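Local coordinates for BH2092 protein (Bacillus halodurans, PDB 3NHV) that is of unknown function but belongs to the rhodanese-like family, whose members commonly carry sulfur as a persulfide on a cysteine, at residues B[33-38]-B[71-76]; B[47-52]-B[117-122]; B[61-66]-B[95-100]; B[76-81]-B[106-111]. All coordinates share one frame; numbering follows the deposited sequence.

Contact 1: B[33-38]-B[71-76]; sequences GIIVVD and KEKVII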
loop_
_atom_site.group_PDB
_atom_site.type_symbol
_atom_site.label_atom_id
_atom_site.label_comp_id
_atom_site.label_asym_id
_atom_site.label_seq_id
_atom_site.Cartn_x
_atom_site.Cartn_y
_atom_site.Cartn_z
ATOM N N GLY B 33 19.464 13.639 10.689
ATOM C CA GLY B 33 18.321 13.710 11.576
ATOM C C GLY B 33 17.479 12.446 11.573
ATOM O O GLY B 33 16.450 12.387 12.238
ATOM N N ILE B 34 17.903 11.432 10.825
ATOM C CA ILE B 34 17.157 10.179 10.766
ATOM C C ILE B 34 18.044 8.965 11.011
ATOM O O ILE B 34 19.259 9.021 10.839
ATOM C CB ILE B 34 16.468 9.974 9.395
ATOM C CG1 ILE B 34 17.522 9.875 8.295
ATOM C CG2 ILE B 34 15.488 11.103 9.128
ATOM C CD1 ILE B 34 16.954 9.709 6.900
ATOM N N ILE B 35 17.421 7.865 11.410
ATOM C CA ILE B 35 18.135 6.630 11.655
ATOM C C ILE B 35 17.367 5.530 10.944
ATOM O O ILE B 35 16.318 5.093 11.411
ATOM C CB ILE B 35 18.195 6.300 13.164
ATOM C CG1 ILE B 35 18.772 7.491 13.935
ATOM C CG2 ILE B 35 19.059 5.060 13.389
ATOM C CD1 ILE B 35 18.857 7.272 15.428
ATOM N N VAL B 36 17.876 5.097 9.800
ATOM C CA VAL B 36 17.212 4.050 9.046
ATOM C C VAL B 36 17.438 2.694 9.710
ATOM O O VAL B 36 18.578 2.253 9.864
ATOM C CB VAL B 36 17.740 3.992 7.603
ATOM C CG1 VAL B 36 16.880 3.047 6.784
ATOM C CG2 VAL B 36 17.753 5.394 6.998
ATOM N N VAL B 37 16.347 2.036 10.095
ATOM C CA VAL B 37 16.409 0.733 10.752
ATOM C C VAL B 37 15.740 -0.375 9.932
ATOM O O VAL B 37 14.540 -0.309 9.636
ATOM C CB VAL B 37 15.719 0.773 12.147
ATOM C CG1 VAL B 37 15.862 -0.579 12.848
ATOM C CG2 VAL B 37 16.313 1.875 12.995
ATOM N N ASP B 38 16.524 -1.389 9.564
ATOM C CA ASP B 38 16.014 -2.536 8.808
ATOM C C ASP B 38 15.452 -3.476 9.868
ATOM O O ASP B 38 16.183 -3.941 10.739
ATOM C CB ASP B 38 17.148 -3.231 8.049
ATOM C CG ASP B 38 16.644 -4.278 7.070
ATOM O OD1 ASP B 38 15.691 -5.014 7.406
ATOM O OD2 ASP B 38 17.214 -4.375 5.962
ATOM N N LYS B 71 17.228 10.024 20.886
ATOM C CA LYS B 71 15.803 10.352 20.886
ATOM C C LYS B 71 15.564 11.678 20.172
ATOM O O LYS B 71 14.419 12.071 19.949
ATOM C CB LYS B 71 15.273 10.478 22.319
ATOM C CG LYS B 71 15.257 9.191 23.135
ATOM C CD LYS B 71 14.011 8.367 22.878
ATOM C CE LYS B 71 13.963 7.132 23.776
ATOM N NZ LYS B 71 13.950 7.461 25.236
ATOM N N GLU B 72 16.641 12.378 19.829
ATOM C CA GLU B 72 16.512 13.662 19.152
ATOM C C GLU B 72 16.313 13.479 17.660
ATOM O O GLU B 72 15.871 14.392 16.965
ATOM C CB GLU B 72 17.755 14.520 19.382
ATOM C CG GLU B 72 17.912 15.037 20.797
ATOM C CD GLU B 72 16.633 15.653 21.342
ATOM O OE1 GLU B 72 15.811 14.902 21.921
ATOM O OE2 GLU B 72 16.439 16.884 21.181
ATOM N N LYS B 73 16.654 12.293 17.173
ATOM C CA LYS B 73 16.525 11.985 15.758
ATOM C C LYS B 73 15.186 11.321 15.467
ATOM O O LYS B 73 14.327 11.229 16.346
ATOM C CB LYS B 73 17.664 11.069 15.337
ATOM C CG LYS B 73 19.035 11.676 15.547
ATOM C CD LYS B 73 20.104 10.700 15.136
ATOM C CE LYS B 73 21.452 11.370 15.013
ATOM N NZ LYS B 73 22.448 10.376 14.523
ATOM N N VAL B 74 14.995 10.870 14.231
ATOM C CA VAL B 74 13.751 10.197 13.862
ATOM C C VAL B 74 14.073 8.815 13.316
ATOM O O VAL B 74 14.993 8.668 12.519
ATOM C CB VAL B 74 12.973 10.975 12.787
ATOM C CG1 VAL B 74 11.712 10.206 12.423
ATOM C CG2 VAL B 74 12.609 12.368 13.298
ATOM N N ILE B 75 13.324 7.806 13.753
ATOM C CA ILE B 75 13.541 6.432 13.290
ATOM C C ILE B 75 12.678 6.124 12.058
ATOM O O ILE B 75 11.482 6.419 12.033
ATOM C CB ILE B 75 13.221 5.383 14.419
ATOM C CG1 ILE B 75 14.287 5.430 15.512
ATOM C CG2 ILE B 75 13.209 3.970 13.855
ATOM C CD1 ILE B 75 14.207 6.636 16.399
ATOM N N ILE B 76 13.307 5.542 11.038
ATOM C CA ILE B 76 12.634 5.173 9.798
ATOM C C ILE B 76 12.747 3.660 9.673
ATOM O O ILE B 76 13.840 3.133 9.510
ATOM C CB ILE B 76 13.309 5.812 8.552
ATOM C CG1 ILE B 76 13.436 7.325 8.732
ATOM C CG2 ILE B 76 12.479 5.514 7.297
ATOM C CD1 ILE B 76 12.114 8.062 8.730
#

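Contact 2: B[47-52]-B[117-122]; sequences ECHIPT and EVEGTL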
loop_
_atom_site.group_PDB
_atom_site.type_symbol
_atom_site.label_atom_id
_atom_site.label_comp_id
_atom_site.label_asym_id
_atom_site.label_seq_id
_atom_site.Cartn_x
_atom_site.Cartn_y
_atom_site.Cartn_z
ATOM N N GLU B 47 22.676 -9.710 3.731
ATOM C CA GLU B 47 22.746 -10.009 2.300
ATOM C C GLU B 47 22.525 -8.763 1.447
ATOM O O GLU B 47 23.315 -8.455 0.550
ATOM C CB GLU B 47 21.692 -11.047 1.909
ATOM C CG GLU B 47 21.856 -12.392 2.572
ATOM C CD GLU B 47 20.851 -13.413 2.072
ATOM O OE1 GLU B 47 20.820 -13.664 0.847
ATOM O OE2 GLU B 47 20.095 -13.968 2.904
ATOM N N CYS B 48 21.439 -8.052 1.736
ATOM C CA CYS B 48 21.076 -6.847 0.992
ATOM C C CYS B 48 20.275 -5.867 1.846
ATOM O O CYS B 48 19.210 -6.208 2.363
ATOM C CB CYS B 48 20.254 -7.243 -0.238
ATOM S SG CYS B 48 19.618 -5.863 -1.192
ATOM N N HIS B 49 20.788 -4.649 1.990
ATOM C CA HIS B 49 20.098 -3.639 2.775
ATOM C C HIS B 49 20.310 -2.225 2.245
ATOM O O HIS B 49 21.099 -2.002 1.333
ATOM C CB HIS B 49 20.520 -3.724 4.249
ATOM C CG HIS B 49 21.972 -3.445 4.491
ATOM N ND1 HIS B 49 22.536 -2.203 4.295
ATOM C CD2 HIS B 49 22.968 -4.241 4.953
ATOM C CE1 HIS B 49 23.815 -2.243 4.629
ATOM N NE2 HIS B 49 24.101 -3.468 5.033
ATOM N N ILE B 50 19.596 -1.270 2.825
ATOM C CA ILE B 50 19.699 0.114 2.398
ATOM C C ILE B 50 20.872 0.836 3.040
ATOM O O ILE B 50 21.085 0.756 4.244
ATOM C CB ILE B 50 18.418 0.888 2.738
ATOM C CG1 ILE B 50 17.234 0.267 2.014
ATOM C CG2 ILE B 50 18.580 2.356 2.356
ATOM C CD1 ILE B 50 15.925 0.880 2.392
ATOM N N PRO B 51 21.646 1.569 2.236
ATOM C CA PRO B 51 22.796 2.302 2.762
ATOM C C PRO B 51 22.470 3.158 3.994
ATOM O O PRO B 51 21.420 3.793 4.061
ATOM C CB PRO B 51 23.235 3.136 1.564
ATOM C CG PRO B 51 22.945 2.219 0.415
ATOM C CD PRO B 51 21.576 1.673 0.768
ATOM N N THR B 52 23.394 3.162 4.951
ATOM C CA THR B 52 23.286 3.905 6.213
ATOM C C THR B 52 22.266 3.314 7.183
ATOM O O THR B 52 21.907 3.942 8.171
ATOM C CB THR B 52 22.929 5.404 5.994
ATOM O OG1 THR B 52 21.540 5.532 5.664
ATOM C CG2 THR B 52 23.781 6.002 4.880
ATOM N N GLU B 117 20.782 1.999 -4.682
ATOM C CA GLU B 117 22.001 1.231 -4.437
ATOM C C GLU B 117 21.816 0.293 -3.242
ATOM O O GLU B 117 21.105 0.621 -2.291
ATOM C CB GLU B 117 23.176 2.182 -4.174
ATOM C CG GLU B 117 23.496 3.102 -5.339
ATOM C CD GLU B 117 24.491 4.204 -4.986
ATOM O OE1 GLU B 117 24.860 4.979 -5.900
ATOM O OE2 GLU B 117 24.901 4.304 -3.803
ATOM N N VAL B 118 22.450 -0.874 -3.293
ATOM C CA VAL B 118 22.344 -1.837 -2.200
ATOM C C VAL B 118 23.713 -2.281 -1.700
ATOM O O VAL B 118 24.650 -2.429 -2.483
ATOM C CB VAL B 118 21.575 -3.088 -2.634
ATOM C CG1 VAL B 118 20.121 -2.744 -2.877
ATOM C CG2 VAL B 118 22.199 -3.657 -3.890
ATOM N N GLU B 119 23.819 -2.493 -0.391
ATOM C CA GLU B 119 25.068 -2.939 0.218
ATOM C C GLU B 119 24.830 -4.279 0.885
ATOM O O GLU B 119 23.753 -4.521 1.425
ATOM C CB GLU B 119 25.553 -1.936 1.264
ATOM C CG GLU B 119 25.815 -0.550 0.714
ATOM C CD GLU B 119 26.219 0.440 1.793
ATOM O OE1 GLU B 119 25.528 0.514 2.833
ATOM O OE2 GLU B 119 27.225 1.157 1.597
ATOM N N GLY B 120 25.834 -5.148 0.841
ATOM C CA GLY B 120 25.701 -6.457 1.456
ATOM C C GLY B 120 26.423 -7.568 0.718
ATOM O O GLY B 120 27.213 -7.319 -0.192
ATOM N N THR B 121 26.134 -8.802 1.117
ATOM C CA THR B 121 26.745 -9.983 0.523
ATOM C C THR B 121 26.339 -10.201 -0.924
ATOM O O THR B 121 27.184 -10.224 -1.815
ATOM C CB THR B 121 26.375 -11.253 1.316
ATOM O OG1 THR B 121 27.045 -11.236 2.583
ATOM C CG2 THR B 121 26.770 -12.508 0.543
ATOM N N LEU B 122 25.044 -10.383 -1.153
ATOM C CA LEU B 122 24.545 -10.619 -2.500
ATOM C C LEU B 122 24.204 -9.335 -3.225
ATOM O O LEU B 122 24.016 -9.335 -4.439
ATOM C CB LEU B 122 23.314 -11.513 -2.451
ATOM C CG LEU B 122 23.531 -12.862 -1.772
ATOM C CD1 LEU B 122 22.237 -13.658 -1.812
ATOM C CD2 LEU B 122 24.648 -13.614 -2.477
#

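Contact 3: B[61-66]-B[95-100]; sequences INEDTT and AQLGFR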
loop_
_atom_site.group_PDB
_atom_site.type_symbol
_atom_site.label_atom_id
_atom_site.label_comp_id
_atom_site.label_asym_id
_atom_site.label_seq_id
_atom_site.Cartn_x
_atom_site.Cartn_y
_atom_site.Cartn_z
ATOM N N ILE B 61 13.355 -5.829 19.055
ATOM C CA ILE B 61 13.328 -4.405 19.404
ATOM C C ILE B 61 12.919 -4.179 20.857
ATOM O O ILE B 61 11.847 -4.608 21.286
ATOM C CB ILE B 61 12.344 -3.626 18.512
ATOM C CG1 ILE B 61 12.797 -3.693 17.056
ATOM C CG2 ILE B 61 12.250 -2.180 18.975
ATOM C CD1 ILE B 61 11.871 -2.968 16.100
ATOM N N ASN B 62 13.769 -3.480 21.603
ATOM C CA ASN B 62 13.510 -3.201 23.016
ATOM C C ASN B 62 14.479 -2.148 23.519
ATOM O O ASN B 62 15.239 -1.575 22.735
ATOM C CB ASN B 62 13.688 -4.476 23.826
ATOM C CG ASN B 62 15.005 -5.157 23.527
ATOM O OD1 ASN B 62 16.074 -4.556 23.678
ATOM N ND2 ASN B 62 14.939 -6.412 23.090
ATOM N N GLU B 63 14.473 -1.900 24.825
ATOM C CA GLU B 63 15.361 -0.888 25.388
ATOM C C GLU B 63 16.850 -1.243 25.358
ATOM O O GLU B 63 17.704 -0.352 25.413
ATOM C CB GLU B 63 14.918 -0.535 26.814
ATOM C CG GLU B 63 14.444 0.914 26.943
ATOM C CD GLU B 63 13.482 1.138 28.103
ATOM O OE1 GLU B 63 12.407 0.480 28.146
ATOM O OE2 GLU B 63 13.792 1.982 28.977
ATOM N N ASP B 64 17.153 -2.536 25.251
ATOM C CA ASP B 64 18.541 -3.011 25.204
ATOM C C ASP B 64 19.179 -2.737 23.848
ATOM O O ASP B 64 20.342 -2.343 23.747
ATOM C CB ASP B 64 18.599 -4.523 25.469
ATOM C CG ASP B 64 18.416 -4.875 26.941
ATOM O OD1 ASP B 64 18.257 -6.084 27.254
ATOM O OD2 ASP B 64 18.440 -3.943 27.785
ATOM N N THR B 65 18.403 -2.954 22.801
ATOM C CA THR B 65 18.898 -2.767 21.455
ATOM C C THR B 65 18.788 -1.330 20.944
ATOM O O THR B 65 19.416 -0.969 19.949
ATOM C CB THR B 65 18.164 -3.718 20.506
ATOM O OG1 THR B 65 18.523 -3.418 19.153
ATOM C CG2 THR B 65 16.659 -3.582 20.692
ATOM N N THR B 66 18.018 -0.503 21.639
ATOM C CA THR B 66 17.835 0.875 21.203
ATOM C C THR B 66 18.455 1.899 22.139
ATOM O O THR B 66 18.326 3.110 21.928
ATOM C CB THR B 66 16.342 1.183 21.046
ATOM O OG1 THR B 66 15.689 1.034 22.313
ATOM C CG2 THR B 66 15.711 0.209 20.055
ATOM N N ALA B 95 7.622 3.577 19.086
ATOM C CA ALA B 95 6.803 4.637 19.655
ATOM C C ALA B 95 6.567 4.390 21.141
ATOM O O ALA B 95 6.417 5.327 21.919
ATOM C CB ALA B 95 5.473 4.730 18.919
ATOM N N GLN B 96 6.533 3.123 21.528
ATOM C CA GLN B 96 6.325 2.768 22.923
ATOM C C GLN B 96 7.589 3.085 23.726
ATOM O O GLN B 96 7.512 3.426 24.902
ATOM C CB GLN B 96 5.963 1.282 23.025
ATOM C CG GLN B 96 5.649 0.777 24.428
ATOM C CD GLN B 96 5.006 -0.605 24.408
ATOM O OE1 GLN B 96 5.565 -1.560 23.854
ATOM N NE2 GLN B 96 3.824 -0.716 25.014
ATOM N N LEU B 97 8.747 2.997 23.077
ATOM C CA LEU B 97 10.017 3.283 23.736
ATOM C C LEU B 97 10.294 4.785 23.827
ATOM O O LEU B 97 11.351 5.196 24.307
ATOM C CB LEU B 97 11.167 2.589 22.996
ATOM C CG LEU B 97 11.222 1.059 23.081
ATOM C CD1 LEU B 97 12.100 0.491 21.980
ATOM C CD2 LEU B 97 11.736 0.651 24.454
ATOM N N GLY B 98 9.350 5.598 23.356
ATOM C CA GLY B 98 9.513 7.046 23.407
ATOM C C GLY B 98 10.156 7.704 22.192
ATOM O O GLY B 98 10.362 8.914 22.192
ATOM N N PHE B 99 10.472 6.919 21.161
ATOM C CA PHE B 99 11.086 7.434 19.939
ATOM C C PHE B 99 10.089 8.043 18.946
ATOM O O PHE B 99 8.905 7.705 18.946
ATOM C CB PHE B 99 11.845 6.318 19.207
ATOM C CG PHE B 99 13.185 5.989 19.800
ATOM C CD1 PHE B 99 13.389 4.790 20.481
ATOM C CD2 PHE B 99 14.249 6.876 19.673
ATOM C CE1 PHE B 99 14.636 4.486 21.026
ATOM C CE2 PHE B 99 15.493 6.583 20.212
ATOM C CZ PHE B 99 15.688 5.387 20.890
ATOM N N ARG B 100 10.582 8.953 18.104
ATOM C CA ARG B 100 9.763 9.563 17.052
ATOM C C ARG B 100 10.070 8.632 15.879
ATOM O O ARG B 100 11.240 8.327 15.614
ATOM C CB ARG B 100 10.229 10.990 16.747
ATOM C CG ARG B 100 10.079 11.976 17.913
ATOM C CD ARG B 100 8.653 12.496 18.051
ATOM N NE ARG B 100 8.488 13.348 19.227
ATOM C CZ ARG B 100 7.597 14.336 19.316
ATOM N NH1 ARG B 100 6.794 14.597 18.290
ATOM N NH2 ARG B 100 7.503 15.062 20.426
#

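Contact 4: B[76-81]-B[106-111]; sequences ITYCWG and GGIEYW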
loop_
_atom_site.group_PDB
_atom_site.type_symbol
_atom_site.label_atom_id
_atom_site.label_comp_id
_atom_site.label_asym_id
_atom_site.label_seq_id
_atom_site.Cartn_x
_atom_site.Cartn_y
_atom_site.Cartn_z
ATOM N N ILE B 76 13.307 5.542 11.038
ATOM C CA ILE B 76 12.634 5.173 9.798
ATOM C C ILE B 76 12.747 3.660 9.673
ATOM O O ILE B 76 13.840 3.133 9.510
ATOM C CB ILE B 76 13.309 5.812 8.552
ATOM C CG1 ILE B 76 13.436 7.325 8.732
ATOM C CG2 ILE B 76 12.479 5.514 7.297
ATOM C CD1 ILE B 76 12.114 8.062 8.730
ATOM N N THR B 77 11.619 2.963 9.747
ATOM C CA THR B 77 11.637 1.512 9.651
ATOM C C THR B 77 11.259 1.044 8.264
ATOM O O THR B 77 10.476 1.696 7.582
ATOM C CB THR B 77 10.642 0.882 10.642
ATOM O OG1 THR B 77 9.314 1.293 10.298
ATOM C CG2 THR B 77 10.947 1.334 12.066
ATOM N N TYR B 78 11.812 -0.085 7.840
ATOM C CA TYR B 78 11.453 -0.624 6.539
ATOM C C TYR B 78 11.533 -2.144 6.555
ATOM O O TYR B 78 12.419 -2.724 7.186
ATOM C CB TYR B 78 12.337 -0.028 5.432
ATOM C CG TYR B 78 13.715 -0.635 5.293
ATOM C CD1 TYR B 78 13.904 -1.842 4.627
ATOM C CD2 TYR B 78 14.835 0.015 5.804
ATOM C CE1 TYR B 78 15.168 -2.380 4.467
ATOM C CE2 TYR B 78 16.105 -0.514 5.650
ATOM C CZ TYR B 78 16.268 -1.709 4.980
ATOM O OH TYR B 78 17.534 -2.221 4.804
ATOM N N CYS B 79 10.574 -2.776 5.886
ATOM C CA CYS B 79 10.508 -4.228 5.788
ATOM C C CYS B 79 10.725 -4.574 4.320
ATOM O O CYS B 79 11.327 -3.799 3.589
ATOM C CB CYS B 79 9.143 -4.746 6.265
ATOM S SG CYS B 79 8.891 -6.536 5.956
ATOM N N TRP B 80 10.237 -5.727 3.881
ATOM C CA TRP B 80 10.418 -6.118 2.497
ATOM C C TRP B 80 9.709 -5.207 1.521
ATOM O O TRP B 80 10.341 -4.652 0.625
ATOM C CB TRP B 80 9.952 -7.552 2.272
ATOM C CG TRP B 80 10.869 -8.551 2.872
ATOM C CD1 TRP B 80 10.815 -9.060 4.138
ATOM C CD2 TRP B 80 12.013 -9.141 2.249
ATOM N NE1 TRP B 80 11.857 -9.932 4.341
ATOM C CE2 TRP B 80 12.609 -10.000 3.199
ATOM C CE3 TRP B 80 12.597 -9.024 0.983
ATOM C CZ2 TRP B 80 13.756 -10.745 2.921
ATOM C CZ3 TRP B 80 13.744 -9.767 0.704
ATOM C CH2 TRP B 80 14.310 -10.615 1.673
ATOM N N GLY B 81 8.400 -5.054 1.694
ATOM C CA GLY B 81 7.630 -4.208 0.795
ATOM C C GLY B 81 6.177 -3.985 1.193
ATOM O O GLY B 81 5.808 -4.162 2.357
ATOM N N GLY B 106 6.859 0.867 0.651
ATOM C CA GLY B 106 7.564 0.322 -0.495
ATOM C C GLY B 106 8.673 -0.616 -0.054
ATOM O O GLY B 106 9.075 -1.521 -0.791
ATOM N N GLY B 107 9.170 -0.399 1.160
ATOM C CA GLY B 107 10.230 -1.243 1.679
ATOM C C GLY B 107 11.452 -1.237 0.781
ATOM O O GLY B 107 11.653 -0.310 -0.006
ATOM N N ILE B 108 12.268 -2.279 0.890
ATOM C CA ILE B 108 13.476 -2.377 0.093
ATOM C C ILE B 108 13.124 -2.836 -1.311
ATOM O O ILE B 108 13.883 -2.635 -2.253
ATOM C CB ILE B 108 14.482 -3.365 0.733
ATOM C CG1 ILE B 108 15.832 -3.280 0.013
ATOM C CG2 ILE B 108 13.928 -4.783 0.686
ATOM C CD1 ILE B 108 16.946 -4.050 0.711
ATOM N N GLU B 109 11.961 -3.454 -1.445
ATOM C CA GLU B 109 11.531 -3.913 -2.741
ATOM C C GLU B 109 11.466 -2.738 -3.714
ATOM O O GLU B 109 12.125 -2.742 -4.747
ATOM C CB GLU B 109 10.163 -4.568 -2.648
ATOM C CG GLU B 109 9.604 -4.893 -4.007
ATOM C CD GLU B 109 8.176 -5.355 -3.954
ATOM O OE1 GLU B 109 7.550 -5.417 -5.031
ATOM O OE2 GLU B 109 7.686 -5.659 -2.842
ATOM N N TYR B 110 10.683 -1.719 -3.388
ATOM C CA TYR B 110 10.576 -0.581 -4.283
ATOM C C TYR B 110 11.797 0.329 -4.258
ATOM O O TYR B 110 11.976 1.162 -5.145
ATOM C CB TYR B 110 9.284 0.191 -3.996
ATOM C CG TYR B 110 8.108 -0.360 -4.781
ATOM C CD1 TYR B 110 7.819 0.115 -6.068
ATOM C CD2 TYR B 110 7.329 -1.411 -4.278
ATOM C CE1 TYR B 110 6.792 -0.446 -6.836
ATOM C CE2 TYR B 110 6.299 -1.977 -5.044
ATOM C CZ TYR B 110 6.043 -1.489 -6.318
ATOM O OH TYR B 110 5.050 -2.054 -7.082
ATOM N N TRP B 111 12.652 0.161 -3.256
ATOM C CA TRP B 111 13.864 0.965 -3.176
ATOM C C TRP B 111 14.786 0.520 -4.300
ATOM O O TRP B 111 15.407 1.340 -4.983
ATOM C CB TRP B 111 14.555 0.768 -1.831
ATOM C CG TRP B 111 15.923 1.319 -1.814
ATOM C CD1 TRP B 111 17.068 0.676 -2.182
ATOM C CD2 TRP B 111 16.301 2.662 -1.491
ATOM N NE1 TRP B 111 18.135 1.535 -2.113
ATOM C CE2 TRP B 111 17.695 2.759 -1.691
ATOM C CE3 TRP B 111 15.596 3.790 -1.056
ATOM C CZ2 TRP B 111 18.401 3.946 -1.469
ATOM C CZ3 TRP B 111 16.297 4.973 -0.835
ATOM C CH2 TRP B 111 17.686 5.042 -1.043
#

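Contact 1: B[33-38]-B[71-76]
Ile35 and Lys73 meet where the pairing begins, their side chains crossing at about a right angle. The Ile35 CG1-CD1 arm, set anti to the carbonyl carbon (chi1 -54°), reaches back along the pair, so that Ile35 CD1 lies 3.7 Å from Lys73 CD. The lysine chain is extended beyond CG, and it is its aliphatic part that does the touching. Further along, the gamma branches of Val37 and Ile75 approach obliquely, Val37 CG2 standing 3.8 Å from Ile75 CG2. Ile34, Val36, Val74 and Ile76 project from the other face; there Ile76 CG1 rests 4.1 Å from Ile34 CB, and Val36 also touches Leu23 of helix 20-28.

Four backbone bonds hold these side chains in step. Val74 N donates to Gly33 O (2.9 Å) and Ile76 N to Ile35 O (3.1 Å); in return, Ile35 N reaches Val74 O (2.8 Å) and Val37 N reaches Ile76 O (2.8 Å). Ile35 bonds Val74 through its N and Ile76 through its O, the residues flanking its partner Ile75, as parallel pairing requires, and the pairs Ile34-Val74, Ile35-Ile75 and Val36-Ile76 alternate between faces. The strands run at 27° to each other, a twisted parallel pairing typical of the central sheet of the alpha/beta rhodanese fold.

Contact 2: B[47-52]-B[117-122]
His49 and Glu119 form a single antiparallel bridge, a hydrogen-bonded pair that ties the loop leaving helix 42-47 to the chain that follows helix 107-113 in this rhodanese-like protein. His49 N donates to Glu119 O at 3.0 Å, and Glu119 N returns a straight but longer bond (175°) to His49 O.

The side chain of Glu119 runs along the partner segment from the ring of His49 to Pro51. Its CB lies 3.8 Å from His49 CE1. One bond further, CG comes alongside Pro51 CG, and CD keeps similar company with the CG and CA of that proline. At the tip, Glu119 OE1 sits 3.3 Å from Pro51 CA, with His49 CE1 also nearby, and the carboxylate stands almost perpendicular to the imidazole. The chain is extended beyond CG, which lets one residue span both partners. His49, in turn, stacks with Tyr45 of the preceding helix.

At the other end, Gly120 brings its backbone against the end of the helix: the absence of a side chain lets its CA settle 3.2 Å from Glu47 O. The same carbonyl takes a weak bond from Leu122 N. Next to the bridge, Cys48 SG touches Val118 CG1 at 3.6 Å, a sulfur-methyl contact extended by Ile108 and Arg112 of helix 107-113. The carbonyl of Glu119 has a double role, for besides accepting from His49 N its oxygen hangs over the centre of the imidazole, 3.6 Å above the ring plane.

Contact 3: B[61-66]-B[95-100]
Two local turn motifs meet where Leu97, at the Schellman end of helix 86-96, presses its methyls against the Asx motif begun by Asn62. The chain leaves the helix at Gly98, whose positive phi belongs to that Schellman motif, and Leu97 and Phe99 flank it, both directed at the 61-66 turn.

Leu97 spreads its two methyls over different partners. CD1 points into the turn, where it meets Thr66 OG1 tip to tip at 3.6 Å and has Ile61 CG2 4.0 Å away. CD2 turns to Glu63 instead, 3.7 Å from its CG, as the extended glutamate chain slides past in the opposite direction. Phe99 deals with the far end of the turn: its CE1 is 3.7 Å from Thr66 CB, and Thr66 O lies at the ring edge, near the ring plane. Ile61 also packs on Ala90, Lys93 and Phe94 of the helix.

The turn supplies its own polar bonds. Asn62 OD1 accepts from Thr65 N at 3.0 Å, and the Thr66 hydroxyl donates to Asn62 O at 2.7 Å. That second bond is possible because OG1 is tucked between the backbone N and the carbonyl carbon (chi1 62°).

With its hydroxyl bonded inside the turn and its amide weakly so, Thr66 still meets Leu97 through OG1 and Phe99 through CB. What joins the two segments is mainly van der Waals contact between side chains, while the hydrogen bonds lie within each segment.

Contact 4: B[76-81]-B[106-111]
Backbone hydrogen bonds come first: Ile108 and Glu109, in the first turn of helix 107-113, turn their amides to the carbonyls of Cys79 and Trp80. Ile108 N reaches Cys79 O at 3.2 Å, approaching in the carbonyl plane; Glu109 N reaches Trp80 O at 2.9 Å, almost in line with the C=O bond (177°).

Carbon donors add a second, softer set. Gly107 CA lies 3.6 Å from Trp80 O, and Gly81 CA 3.4 Å from Gly106 O. The close approach relies on Gly107 and Gly81, where a side chain would run into the other segment; Gly106 contributes its carbonyl.

Apolar contact centres on Ile108. Its CB sits 3.9 Å from Tyr78 CE1, obliquely to the ring, while CG1 lies anti to the backbone N (chi1 -171°) and leaves CG2 beside Trp80 O at 3.6 Å. The hydroxyl of Tyr78 is bonded to Ile50 N in the neighbouring loop.

Charge enters through Glu109, whose OE2 lies 3.9 Å from Gly81 CA; its OE1 is salt-bridged to Lys113 and bonded to Tyr110 OH of the third subunit.

Cys79, joined to Cys84 by a disulfide, opens a loop that corresponds in position to the active-site loop of rhodanese domains, so a similar role is possible. Two N-H groups at the start of the helix thus fix that loop through its carbonyls, with glycines allowing the close approach.

Overall arrangement
Contacts 1 and 4 are built in series on strand 74-78 and share Ile76: contact 1 pairs it with strand 34-38, and contact 4 ties the loop after it to helix 107-113, their centres about 15 Å apart. Contact 3 lies about 11 Å from contact 1 between centres, and its segments alternate with those of contact 1 along the chain. Contact 2 spans the longest sequence gap; contacts 3 and 4 are nested inside its loop, with contact 4 touching it through Ile50 and Tyr78. Contacts 3 and 4 thus lie toward opposite ends of the central strand, with contact 2 joining the loops beside contact 4, near the loop that probably corresponds to the rhodanese active-site loop.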